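Local coordinates for motility hub protein FimV (Pseudomonas aeruginosa, PDB 4MBQ) that acts at the inner membrane to promote type IV pilus assembly, twitching motility and cyclic AMP production, this piece being a tetratricopeptide-repeat part of its cytoplasmic domain, at residues T20-A25 against D39-V44. Residues are numbered along the deposited sequence; the frame is centred on the assembly and turned at random.
Sequences TKLDLA and DILDEV
K21 NZ is gripped by two carboxylates one helical turn apart, those of E43 and E47, each forming a salt bridge with it. K21 NZ lies 3.0 Å from E43 OE1 and stands above the carboxylate plane, 41° out of it. Extension beyond CG carries the ammonium out to E43, whose chain it crosses at about a right angle; nearer the backbone, K21 CB packs 3.7 Å from V44 CG2. Helices 15-30 and 34-47 pack antiparallel within a tetratricopeptide-repeat region, a motif involved in protein-protein interactions; the axes of the two short segments come within 8.9 Å, their directions 156° apart. Close approach of the backbones at A25, whose CA is 6.0 Å from that of I40, is consistent with its small side chain. The ethyl arm of I40 reaches L24, with CD1 3.8 Å from L24 CB, while its CG2, anti to the backbone N, is directed at the K21 backbone. Along the other flank, L41 CD2 rests against A25 CB at 3.6 Å, and L22 CD2 lies across V44 CG1 at 3.7 Å. Helix 50-62 covers this flank; L24 meets L24 of a second subunit and I40 packs on Y28 of a third.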
ATOM      1  N   THR B  20      -8.052  -2.293  -6.011  1.00 27.86           N
ATOM      2  CA  THR B  20      -6.780  -1.730  -5.576  1.00 29.99           C
ATOM      3  C   THR B  20      -6.965  -0.870  -4.333  1.00 30.87           C
ATOM      4  O   THR B  20      -6.180  -0.945  -3.387  1.00 27.64           O
ATOM      5  CB  THR B  20      -6.137  -0.868  -6.678  1.00 31.77           C
ATOM      6  OG1 THR B  20      -5.958  -1.655  -7.862  1.00 36.28           O
ATOM      7  CG2 THR B  20      -4.787  -0.334  -6.217  1.00 28.65           C
ATOM      8  N   LYS B  21      -8.012  -0.052  -4.340  1.00 24.84           N
ATOM      9  CA  LYS B  21      -8.282   0.837  -3.219  1.00 23.65           C
ATOM     10  C   LYS B  21      -8.668   0.064  -1.960  1.00 23.16           C
ATOM     11  O   LYS B  21      -8.365   0.491  -0.849  1.00 32.63           O
ATOM     12  CB  LYS B  21      -9.353   1.869  -3.594  1.00 28.41           C
ATOM     13  CG  LYS B  21      -8.845   2.921  -4.575  1.00 32.04           C
ATOM     14  CD  LYS B  21      -9.938   3.884  -5.013  1.00 31.71           C
ATOM     15  CE  LYS B  21      -9.368   4.945  -5.951  1.00 31.43           C
ATOM     16  NZ  LYS B  21     -10.408   5.877  -6.456  1.00 28.53           N
ATOM     17  N   LEU B  22      -9.325  -1.078  -2.139  1.00 25.56           N
ATOM     18  CA  LEU B  22      -9.687  -1.928  -1.012  1.00 25.83           C
ATOM     19  C   LEU B  22      -8.439  -2.461  -0.313  1.00 26.70           C
ATOM     20  O   LEU B  22      -8.374  -2.507   0.916  1.00 27.55           O
ATOM     21  CB  LEU B  22     -10.577  -3.087  -1.468  1.00 24.28           C
ATOM     22  CG  LEU B  22     -12.065  -2.764  -1.616  1.00 26.44           C
ATOM     23  CD1 LEU B  22     -12.823  -3.942  -2.213  1.00 25.32           C
ATOM     24  CD2 LEU B  22     -12.643  -2.385  -0.265  1.00 27.58           C
ATOM     25  N   ASP B  23      -7.448  -2.859  -1.099  1.00 24.84           N
ATOM     26  CA  ASP B  23      -6.190  -3.335  -0.532  1.00 25.65           C
ATOM     27  C   ASP B  23      -5.403  -2.195   0.109  1.00 25.89           C
ATOM     28  O   ASP B  23      -4.750  -2.389   1.132  1.00 25.88           O
ATOM     29  CB  ASP B  23      -5.357  -4.068  -1.583  1.00 27.38           C
ATOM     30  CG  ASP B  23      -5.796  -5.508  -1.766  1.00 35.58           C
ATOM     31  OD1 ASP B  23      -5.956  -6.221  -0.751  1.00 40.70           O
ATOM     32  OD2 ASP B  23      -5.994  -5.929  -2.922  1.00 30.52           O
ATOM     33  N   LEU B  24      -5.485  -1.007  -0.483  1.00 30.29           N
ATOM     34  CA  LEU B  24      -4.863   0.179   0.102  1.00 27.74           C
ATOM     35  C   LEU B  24      -5.504   0.520   1.442  1.00 26.27           C
ATOM     36  O   LEU B  24      -4.818   0.914   2.385  1.00 24.11           O
ATOM     37  CB  LEU B  24      -4.965   1.380  -0.842  1.00 28.24           C
ATOM     38  CG  LEU B  24      -4.002   1.423  -2.028  1.00 29.94           C
ATOM     39  CD1 LEU B  24      -4.034   2.797  -2.680  1.00 35.87           C
ATOM     40  CD2 LEU B  24      -2.595   1.062  -1.589  1.00 32.53           C
ATOM     41  N   ALA B  25      -6.822   0.370   1.520  1.00 23.58           N
ATOM     42  CA  ALA B  25      -7.541   0.631   2.759  1.00 25.26           C
ATOM     43  C   ALA B  25      -7.103  -0.344   3.843  1.00 23.58           C
ATOM     44  O   ALA B  25      -6.909   0.045   4.995  1.00 29.57           O
ATOM     45  CB  ALA B  25      -9.044   0.548   2.537  1.00 25.15           C
ATOM     46  N   ASP B  39     -11.268   7.531   4.171  1.00 32.48           N
ATOM     47  CA  ASP B  39     -11.268   8.356   2.965  1.00 34.25           C
ATOM     48  C   ASP B  39     -11.200   7.492   1.708  1.00 35.12           C
ATOM     49  O   ASP B  39     -11.896   7.753   0.726  1.00 33.25           O
ATOM     50  CB  ASP B  39     -10.100   9.345   2.987  1.00 40.32           C
ATOM     51  CG  ASP B  39     -10.181  10.318   4.149  1.00 52.90           C
ATOM     52  OD1 ASP B  39     -11.232  10.357   4.822  1.00 59.56           O
ATOM     53  OD2 ASP B  39      -9.196  11.052   4.382  1.00 53.91           O
ATOM     54  N   ILE B  40     -10.366   6.460   1.750  1.00 34.29           N
ATOM     55  CA  ILE B  40     -10.218   5.542   0.626  1.00 32.41           C
ATOM     56  C   ILE B  40     -11.467   4.688   0.429  1.00 27.94           C
ATOM     57  O   ILE B  40     -11.909   4.470  -0.700  1.00 32.40           O
ATOM     58  CB  ILE B  40      -9.003   4.617   0.814  1.00 31.93           C
ATOM     59  CG1 ILE B  40      -7.708   5.422   0.743  1.00 44.27           C
ATOM     60  CG2 ILE B  40      -8.986   3.527  -0.240  1.00 32.47           C
ATOM     61  CD1 ILE B  40      -6.472   4.557   0.644  1.00 54.36           C
ATOM     62  N   LEU B  41     -12.029   4.204   1.533  1.00 23.98           N
ATOM     63  CA  LEU B  41     -13.225   3.369   1.481  1.00 25.32           C
ATOM     64  C   LEU B  41     -14.445   4.135   0.974  1.00 23.15           C
ATOM     65  O   LEU B  41     -15.346   3.547   0.373  1.00 21.26           O
ATOM     66  CB  LEU B  41     -13.509   2.748   2.851  1.00 22.72           C
ATOM     67  CG  LEU B  41     -12.523   1.652   3.267  1.00 26.04           C
ATOM     68  CD1 LEU B  41     -12.716   1.256   4.723  1.00 25.48           C
ATOM     69  CD2 LEU B  41     -12.665   0.442   2.357  1.00 26.32           C
ATOM     70  N   ASP B  42     -14.471   5.444   1.215  1.00 26.42           N
ATOM     71  CA  ASP B  42     -15.549   6.293   0.707  1.00 25.74           C
ATOM     72  C   ASP B  42     -15.564   6.234  -0.814  1.00 30.00           C
ATOM     73  O   ASP B  42     -16.622   6.269  -1.439  1.00 25.79           O
ATOM     74  CB  ASP B  42     -15.365   7.739   1.178  1.00 27.53           C
ATOM     75  CG  ASP B  42     -16.509   8.644   0.754  1.00 35.45           C
ATOM     76  OD1 ASP B  42     -17.661   8.166   0.698  1.00 34.02           O
ATOM     77  OD2 ASP B  42     -16.256   9.835   0.478  1.00 37.38           O
ATOM     78  N   GLU B  43     -14.377   6.124  -1.401  1.00 26.43           N
ATOM     79  CA  GLU B  43     -14.238   6.050  -2.848  1.00 27.61           C
ATOM     80  C   GLU B  43     -14.669   4.679  -3.371  1.00 32.89           C
ATOM     81  O   GLU B  43     -15.281   4.577  -4.433  1.00 30.34           O
ATOM     82  CB  GLU B  43     -12.799   6.367  -3.254  1.00 30.17           C
ATOM     83  CG  GLU B  43     -12.315   7.713  -2.732  1.00 39.84           C
ATOM     84  CD  GLU B  43     -10.890   8.033  -3.140  1.00 42.64           C
ATOM     85  OE1 GLU B  43     -10.228   7.160  -3.739  1.00 39.24           O
ATOM     86  OE2 GLU B  43     -10.436   9.163  -2.862  1.00 42.18           O
ATOM     87  N   VAL B  44     -14.359   3.631  -2.615  1.00 27.74           N
ATOM     88  CA  VAL B  44     -14.776   2.279  -2.979  1.00 25.43           C
ATOM     89  C   VAL B  44     -16.304   2.165  -3.023  1.00 27.00           C
ATOM     90  O   VAL B  44     -16.867   1.552  -3.934  1.00 25.85           O
ATOM     91  CB  VAL B  44     -14.194   1.229  -2.008  1.00 24.53           C
ATOM     92  CG1 VAL B  44     -14.714  -0.160  -2.345  1.00 28.67           C
ATOM     93  CG2 VAL B  44     -12.676   1.258  -2.051  1.00 27.01           C
TER